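Local coordinates for protein precorrin-6y methyltransferase/putative decarboxylase (Methanothermobacter thermautotrophicus, PDB 1L3I) that probably methylates C-15 of cobalt-precorrin-6B with S-adenosyl-L-methionine and then decarboxylates C-12, giving cobalt-precorrin-7 on the anaerobic route to adenosylcobalamin, at residues 15-18 with 19-23; 22-25 with 26-30; 114-117 with 118-122. All coordinates share one frame; numbering follows the deposited sequence.

In the fold
From the N terminus, the chain first passes the amino-acid end of the bound S-adenosyl-L-homocysteine and turns into helix 19-29; contact 1 is that turn. Contact 2 follows on the same helix and shares Arg-22 and Cys-23 with it, their centres about 10 Å apart, and both reach the second subunit. Contact 3 comes much later, on helix 113-122 of the Rossmann-type methyltransferase fold, its centre about 24 Å from that of contact 1, on the opposite side of the chain's centre. All three are local, so none closes a long loop or crosses another. Helix 19-29 packs on strands 128-134 and 170-183, helix 113-122 on strands 101-106 and 128-134.

Contact 1 (15-18 with 19-23); sequences GPTA and MEVRC. With SAH (S-adenosyl-L-homocysteine), chain G.
Arg-22 reaches back from the first turn of helix 19-29 to the loop before it, where its NE donates to the carbonyl O of Thr-17 at 2.8 Å. The bond is bent, 137° at the hydrogen, but the oxygen lies almost in the guanidinium plane, at its edge. A bend at chi3 (-70°) swings the group there, and NH1 and NH2 are left to Glu-50 and Asp-4, with which they form salt bridges. The helix opens on Ala-18, its N-cap residue: the carbonyl O of Ala-18 takes the N-H of Arg-22 at 2.8 Å and, weakly, that of Val-21.

This protein belongs to the S-adenosylmethionine-dependent methyltransferases with a Rossmann-type fold, and the loop ahead of the helix holds the amino-acid end of the bound S-adenosyl-L-homocysteine. Thr-17 N donates to SAH O at 2.7 Å, while SAH N donates to Thr-17 OG1 at 2.9 Å, a two-point grip on the ligand.

Apolar contact is made by the other branch of the threonine. Thr-17 CG2, anti to its own N (OG1 at chi1 -67°), meets Val-21 CG1 at 3.5 Å, the two side chains crossing at about a right angle. Ala-18 CB touches Val-21 CG2 at 3.9 Å.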
loop_
_atom_site.group_PDB
_atom_site.type_symbol
_atom_site.label_atom_id
_atom_site.label_comp_id
_atom_site.label_asym_id
_atom_site.label_seq_id
_atom_site.Cartn_x
_atom_site.Cartn_y
_atom_site.Cartn_z
ATOM N N GLY A 15 13.985 11.407 11.368
ATOM C CA GLY A 15 14.414 11.591 9.997
ATOM C C GLY A 15 15.635 10.772 9.672
ATOM O O GLY A 15 16.104 10.013 10.506
ATOM N N PRO A 16 16.167 10.865 8.437
ATOM C CA PRO A 16 15.650 11.771 7.403
ATOM C C PRO A 16 14.370 11.198 6.811
ATOM O O PRO A 16 14.068 10.030 6.981
ATOM C CB PRO A 16 16.776 11.750 6.372
ATOM C CG PRO A 16 17.262 10.328 6.452
ATOM C CD PRO A 16 17.320 10.099 7.960
ATOM N N THR A 17 13.598 12.065 6.172
ATOM C CA THR A 17 12.360 11.653 5.523
ATOM C C THR A 17 12.752 10.687 4.394
ATOM O O THR A 17 13.788 10.866 3.750
ATOM C CB THR A 17 11.586 12.870 4.967
ATOM O OG1 THR A 17 11.131 13.674 6.060
ATOM C CG2 THR A 17 10.389 12.438 4.131
ATOM N N ALA A 18 11.974 9.618 4.257
ATOM C CA ALA A 18 12.167 8.597 3.237
ATOM C C ALA A 18 12.582 9.211 1.903
ATOM O O ALA A 18 11.873 10.074 1.369
ATOM C CB ALA A 18 10.870 7.816 3.060
HETATM N N MSE A 19 13.687 8.731 1.332
HETATM C CA MSE A 19 14.193 9.231 0.050
HETATM C C MSE A 19 13.114 9.361 -1.020
HETATM O O MSE A 19 13.017 10.392 -1.657
HETATM C CB MSE A 19 15.337 8.345 -0.469
HETATM C CG MSE A 19 16.035 8.852 -1.737
HETATM SE SE MSE A 19 15.183 8.271 -3.409
HETATM C CE MSE A 19 14.704 9.863 -4.207
ATOM N N GLU A 20 12.275 8.340 -1.166
ATOM C CA GLU A 20 11.231 8.371 -2.184
ATOM C C GLU A 20 10.243 9.492 -1.908
ATOM O O GLU A 20 9.689 10.062 -2.833
ATOM C CB GLU A 20 10.513 7.015 -2.278
ATOM C CG GLU A 20 11.419 5.809 -2.575
ATOM C CD GLU A 20 12.140 5.231 -1.342
ATOM O OE1 GLU A 20 11.911 5.672 -0.195
ATOM O OE2 GLU A 20 12.926 4.296 -1.525
ATOM N N VAL A 21 10.061 9.846 -0.638
ATOM C CA VAL A 21 9.157 10.920 -0.271
ATOM C C VAL A 21 9.855 12.246 -0.541
ATOM O O VAL A 21 9.264 13.161 -1.111
ATOM C CB VAL A 21 8.706 10.815 1.191
ATOM C CG1 VAL A 21 7.936 12.062 1.615
ATOM C CG2 VAL A 21 7.834 9.581 1.362
ATOM N N ARG A 22 11.129 12.338 -0.181
ATOM C CA ARG A 22 11.901 13.562 -0.424
ATOM C C ARG A 22 11.983 13.832 -1.936
ATOM O O ARG A 22 11.938 14.977 -2.385
ATOM C CB ARG A 22 13.299 13.443 0.177
ATOM C CG ARG A 22 13.298 13.404 1.682
ATOM C CD ARG A 22 14.695 13.470 2.257
ATOM N NE ARG A 22 15.455 12.250 2.013
ATOM C CZ ARG A 22 16.573 12.191 1.292
ATOM N NH1 ARG A 22 17.082 13.274 0.725
ATOM N NH2 ARG A 22 17.177 11.027 1.104
ATOM N N CYS A 23 12.037 12.761 -2.717
ATOM C CA CYS A 23 12.095 12.856 -4.167
ATOM C C CYS A 23 10.822 13.525 -4.669
ATOM O O CYS A 23 10.880 14.494 -5.431
ATOM C CB CYS A 23 12.225 11.453 -4.753
ATOM S SG CYS A 23 12.302 11.328 -6.550
HETATM N N SAH G . 11.972 16.225 7.235
HETATM C CA SAH G . 13.101 16.053 8.155
HETATM C CB SAH G . 12.643 15.467 9.517
HETATM C CG SAH G . 11.621 16.375 10.257
HETATM S SD SAH G . 11.053 15.803 11.863
HETATM C C SAH G . 14.132 15.145 7.500
HETATM O O SAH G . 13.879 14.733 6.355
HETATM O OXT SAH G . 15.179 14.877 8.124
HETATM C "C5'" SAH G . 9.966 17.118 12.360
HETATM C "C4'" SAH G . 10.679 18.245 13.019
HETATM O "O4'" SAH G . 9.636 19.176 13.366
HETATM C "C3'" SAH G . 11.454 17.902 14.385
HETATM O "O3'" SAH G . 12.910 18.054 14.412
HETATM C "C2'" SAH G . 10.684 18.823 15.360
HETATM O "O2'" SAH G . 11.374 19.290 16.529
HETATM C "C1'" SAH G . 10.195 19.904 14.423
HETATM N N9 SAH G . 9.082 20.756 14.820
HETATM C C8 SAH G . 7.771 20.352 15.174
HETATM N N7 SAH G . 7.024 21.375 15.458
HETATM C C5 SAH G . 7.855 22.508 15.305
HETATM C C6 SAH G . 7.647 23.890 15.462
HETATM N N6 SAH G . 6.463 24.391 15.831
HETATM N N1 SAH G . 8.675 24.753 15.226
HETATM C C2 SAH G . 9.843 24.241 14.859
HETATM N N3 SAH G . 10.161 22.971 14.677
HETATM C C4 SAH G . 9.125 22.141 14.914
#

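Contact 2 (22-25 with 26-30); sequences RCLI and MCLAE
Leu-24 and Leu-28 meet one turn apart on helix 19-29, an alpha-helix that lies between the sheet of its own chain and a second subunit. Four successive backbone bonds of the i to i+4 kind run through it. Met-26 N donates to Arg-22 O at 3.0 Å and Cys-27 N to Cys-23 O at 3.1 Å; Leu-28 N reaches Leu-24 O at 2.9 Å, and Ala-29 N reaches Ile-25 O at 2.8 Å. Glu-30 then leaves the helix with a positive phi of 52°, although its N still bonds to Met-26 O.

The apolar contacts follow the same spacing. Leu-24 CG is touched by Leu-28 CD1 at 4.0 Å, the two side chains crossing at a slant. Their first torsions differ: CG of Leu-24 stands anti to its N (chi1 -175°), which carries it forward along the helix to its neighbour one turn on. Both leucines pack against Leu-181 of strand 170-183, and Ile-25 does so too while also touching Thr-133 of strand 128-134 and Val-47 of helix 46-52. The selenomethionine at Met-26 bends away from the earlier turn and packs on Glu-50 and Leu-51 of helix 46-52.

Covalent links mark the subunit face. Cys-23 SG forms a disulfide with Cys-27 SG of the second subunit, and the reciprocal bond joins Cys-27 SG to Cys-23 SG of that subunit; the pair of crosslinks staples the two copies of this helix together. Within the helix, Cys-27 SG lies beside its own backbone N, 3.6 Å from Cys-23 O.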
loop_
_atom_site.group_PDB
_atom_site.type_symbol
_atom_site.label_atom_id
_atom_site.label_comp_id
_atom_site.label_asym_id
_atom_site.label_seq_id
_atom_site.Cartn_x
_atom_site.Cartn_y
_atom_site.Cartn_z
ATOM N N ARG A 22 11.129 12.338 -0.181
ATOM C CA ARG A 22 11.901 13.562 -0.424
ATOM C C ARG A 22 11.983 13.832 -1.936
ATOM O O ARG A 22 11.938 14.977 -2.385
ATOM C CB ARG A 22 13.299 13.443 0.177
ATOM C CG ARG A 22 13.298 13.404 1.682
ATOM C CD ARG A 22 14.695 13.470 2.257
ATOM N NE ARG A 22 15.455 12.250 2.013
ATOM C CZ ARG A 22 16.573 12.191 1.292
ATOM N NH1 ARG A 22 17.082 13.274 0.725
ATOM N NH2 ARG A 22 17.177 11.027 1.104
ATOM N N CYS A 23 12.037 12.761 -2.717
ATOM C CA CYS A 23 12.095 12.856 -4.167
ATOM C C CYS A 23 10.822 13.525 -4.669
ATOM O O CYS A 23 10.880 14.494 -5.431
ATOM C CB CYS A 23 12.225 11.453 -4.753
ATOM S SG CYS A 23 12.302 11.328 -6.550
ATOM N N LEU A 24 9.676 13.052 -4.186
ATOM C CA LEU A 24 8.383 13.597 -4.586
ATOM C C LEU A 24 8.212 15.025 -4.082
ATOM O O LEU A 24 7.658 15.866 -4.792
ATOM C CB LEU A 24 7.231 12.691 -4.124
ATOM C CG LEU A 24 5.812 13.053 -4.570
ATOM C CD1 LEU A 24 5.726 13.266 -6.070
ATOM C CD2 LEU A 24 4.870 11.970 -4.145
ATOM N N ILE A 25 8.698 15.310 -2.873
ATOM C CA ILE A 25 8.599 16.671 -2.331
ATOM C C ILE A 25 9.299 17.627 -3.305
ATOM O O ILE A 25 8.790 18.713 -3.597
ATOM C CB ILE A 25 9.244 16.796 -0.933
ATOM C CG1 ILE A 25 8.463 15.960 0.092
ATOM C CG2 ILE A 25 9.311 18.267 -0.514
ATOM C CD1 ILE A 25 9.045 15.995 1.482
HETATM N N MSE A 26 10.453 17.207 -3.825
HETATM C CA MSE A 26 11.207 18.026 -4.769
HETATM C C MSE A 26 10.460 18.184 -6.107
HETATM O O MSE A 26 10.489 19.263 -6.705
HETATM C CB MSE A 26 12.615 17.456 -4.998
HETATM C CG MSE A 26 13.510 17.485 -3.756
HETATM SE SE MSE A 26 13.654 19.256 -2.854
HETATM C CE MSE A 26 15.072 19.967 -3.894
ATOM N N CYS A 27 9.789 17.119 -6.560
ATOM C CA CYS A 27 9.033 17.171 -7.814
ATOM C C CYS A 27 7.876 18.148 -7.703
ATOM O O CYS A 27 7.583 18.892 -8.641
ATOM C CB CYS A 27 8.513 15.790 -8.207
ATOM S SG CYS A 27 9.821 14.746 -8.914
ATOM N N LEU A 28 7.233 18.130 -6.538
ATOM C CA LEU A 28 6.108 19.008 -6.253
ATOM C C LEU A 28 6.574 20.444 -5.992
ATOM O O LEU A 28 5.893 21.406 -6.373
ATOM C CB LEU A 28 5.320 18.473 -5.046
ATOM C CG LEU A 28 4.608 17.128 -5.209
ATOM C CD1 LEU A 28 4.065 16.635 -3.876
ATOM C CD2 LEU A 28 3.481 17.234 -6.242
ATOM N N ALA A 29 7.735 20.585 -5.351
ATOM C CA ALA A 29 8.290 21.894 -5.034
ATOM C C ALA A 29 8.848 22.623 -6.268
ATOM O O ALA A 29 8.781 23.847 -6.336
ATOM C CB ALA A 29 9.363 21.764 -3.948
ATOM N N GLU A 30 9.400 21.871 -7.224
ATOM C CA GLU A 30 9.981 22.446 -8.437
ATOM C C GLU A 30 10.976 23.542 -8.055
ATOM O O GLU A 30 10.787 24.719 -8.383
ATOM C CB GLU A 30 8.889 23.043 -9.322
ATOM C CG GLU A 30 7.722 22.117 -9.577
ATOM C CD GLU A 30 6.626 22.795 -10.372
ATOM O OE1 GLU A 30 5.863 23.595 -9.771
ATOM O OE2 GLU A 30 6.544 22.539 -11.599
#

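Contact 3 (114-117 with 118-122); sequences QEIL and RIIKD
Ile-116 and Ile-120 form the tight side of this helical turn, lying side by side and pointing the same way, with CG2 of Ile-116 4.0 Å from CD1 of Ile-120. In Ile-116 that branch is anti to the backbone N (CG1 at chi1 -71°), which turns it towards the isoleucine one turn on. Ile-120 presses on Ile-101, Ala-104 and Val-106 of strand 101-106, Leu-117 on Ile-130 and Val-132 of strand 128-134.

Helix 113-122 thus covers part of the central sheet of the Rossmann-type methyltransferase fold, and Ile-116 also touches Ala-91, a residue that binds S-adenosylmethionine. Backbone bonds run unbroken along it, from Arg-118 N to Gln-114 O at 3.0 Å through to Lys-121 N to Leu-117 O at 2.8 Å.

The solvent side is looser. Gln-114 and Arg-118 run alongside each other as extended chains, and CG of Gln-114 sits 3.7 Å above the centre of one guanidinium face. The amide and guanidinium planes are 35° apart, with Gln-114 OE1 3.4 Å from Arg-118 NH2. Replacing Gln-114 with an alanine would probably uncover that face and allow the exposed guanidinium to swing more freely. Lys-121 leads away from the earlier turn, and its NZ donates to Leu-150 O.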
loop_
_atom_site.group_PDB
_atom_site.type_symbol
_atom_site.label_atom_id
_atom_site.label_comp_id
_atom_site.label_asym_id
_atom_site.label_seq_id
_atom_site.Cartn_x
_atom_site.Cartn_y
_atom_site.Cartn_z
ATOM N N GLN A 114 -1.974 25.031 11.996
ATOM C CA GLN A 114 -2.864 26.089 11.531
ATOM C C GLN A 114 -2.187 27.457 11.530
ATOM O O GLN A 114 -2.243 28.186 10.538
ATOM C CB GLN A 114 -4.099 26.112 12.413
ATOM C CG GLN A 114 -5.163 27.074 11.971
ATOM C CD GLN A 114 -6.370 26.998 12.870
ATOM O OE1 GLN A 114 -6.338 27.464 14.019
ATOM N NE2 GLN A 114 -7.441 26.392 12.365
ATOM N N GLU A 115 -1.527 27.779 12.638
ATOM C CA GLU A 115 -0.825 29.054 12.803
ATOM C C GLU A 115 0.303 29.182 11.783
ATOM O O GLU A 115 0.448 30.220 11.132
ATOM C CB GLU A 115 -0.254 29.130 14.218
ATOM C CG GLU A 115 0.407 30.433 14.580
ATOM C CD GLU A 115 0.948 30.440 16.006
ATOM O OE1 GLU A 115 0.779 29.424 16.729
ATOM O OE2 GLU A 115 1.545 31.471 16.405
ATOM N N ILE A 116 1.113 28.122 11.693
ATOM C CA ILE A 116 2.256 28.014 10.793
ATOM C C ILE A 116 1.802 28.236 9.362
ATOM O O ILE A 116 2.433 28.990 8.625
ATOM C CB ILE A 116 2.905 26.607 10.912
ATOM C CG1 ILE A 116 3.612 26.467 12.256
ATOM C CG2 ILE A 116 3.889 26.339 9.769
ATOM C CD1 ILE A 116 4.112 25.057 12.510
ATOM N N LEU A 117 0.694 27.606 8.978
ATOM C CA LEU A 117 0.182 27.761 7.617
ATOM C C LEU A 117 -0.327 29.176 7.320
ATOM O O LEU A 117 0.061 29.766 6.313
ATOM C CB LEU A 117 -0.902 26.721 7.311
ATOM C CG LEU A 117 -0.445 25.281 7.096
ATOM C CD1 LEU A 117 -1.679 24.464 6.794
ATOM C CD2 LEU A 117 0.585 25.172 5.972
ATOM N N ARG A 118 -1.150 29.732 8.212
ATOM C CA ARG A 118 -1.679 31.088 8.046
ATOM C C ARG A 118 -0.537 32.057 7.803
ATOM O O ARG A 118 -0.638 32.911 6.938
ATOM C CB ARG A 118 -2.426 31.546 9.288
ATOM C CG ARG A 118 -3.848 31.055 9.414
ATOM C CD ARG A 118 -4.458 31.679 10.644
ATOM N NE ARG A 118 -5.756 31.140 10.993
ATOM C CZ ARG A 118 -6.079 30.711 12.210
ATOM N NH1 ARG A 118 -5.184 30.744 13.200
ATOM N NH2 ARG A 118 -7.322 30.290 12.469
ATOM N N ILE A 119 0.528 31.928 8.595
ATOM C CA ILE A 119 1.723 32.769 8.458
ATOM C C ILE A 119 2.398 32.514 7.113
ATOM O O ILE A 119 2.783 33.457 6.434
ATOM C CB ILE A 119 2.756 32.523 9.611
ATOM C CG1 ILE A 119 2.155 32.912 10.969
ATOM C CG2 ILE A 119 4.067 33.252 9.340
ATOM C CD1 ILE A 119 2.993 32.484 12.167
ATOM N N ILE A 120 2.578 31.247 6.739
ATOM C CA ILE A 120 3.212 30.942 5.452
ATOM C C ILE A 120 2.399 31.595 4.331
ATOM O O ILE A 120 2.963 32.094 3.374
ATOM C CB ILE A 120 3.359 29.401 5.181
ATOM C CG1 ILE A 120 4.456 28.791 6.067
ATOM C CG2 ILE A 120 3.698 29.154 3.709
ATOM C CD1 ILE A 120 4.599 27.286 5.940
ATOM N N LYS A 121 1.077 31.606 4.459
ATOM C CA LYS A 121 0.264 32.236 3.426
ATOM C C LYS A 121 0.681 33.710 3.338
ATOM O O LYS A 121 1.092 34.145 2.276
ATOM C CB LYS A 121 -1.238 32.126 3.699
ATOM C CG LYS A 121 -2.063 32.693 2.569
ATOM C CD LYS A 121 -3.506 32.879 2.966
ATOM C CE LYS A 121 -4.272 33.605 1.846
ATOM N NZ LYS A 121 -5.746 33.705 2.148
ATOM N N ASP A 122 0.698 34.420 4.479
ATOM C CA ASP A 122 1.072 35.859 4.570
ATOM C C ASP A 122 2.431 36.256 3.954
ATOM O O ASP A 122 2.682 37.447 3.729
ATOM C CB ASP A 122 1.112 36.362 6.033
ATOM C CG ASP A 122 -0.268 36.469 6.697
ATOM O OD1 ASP A 122 -1.279 35.893 6.266
ATOM O OD2 ASP A 122 -0.325 37.117 7.750
#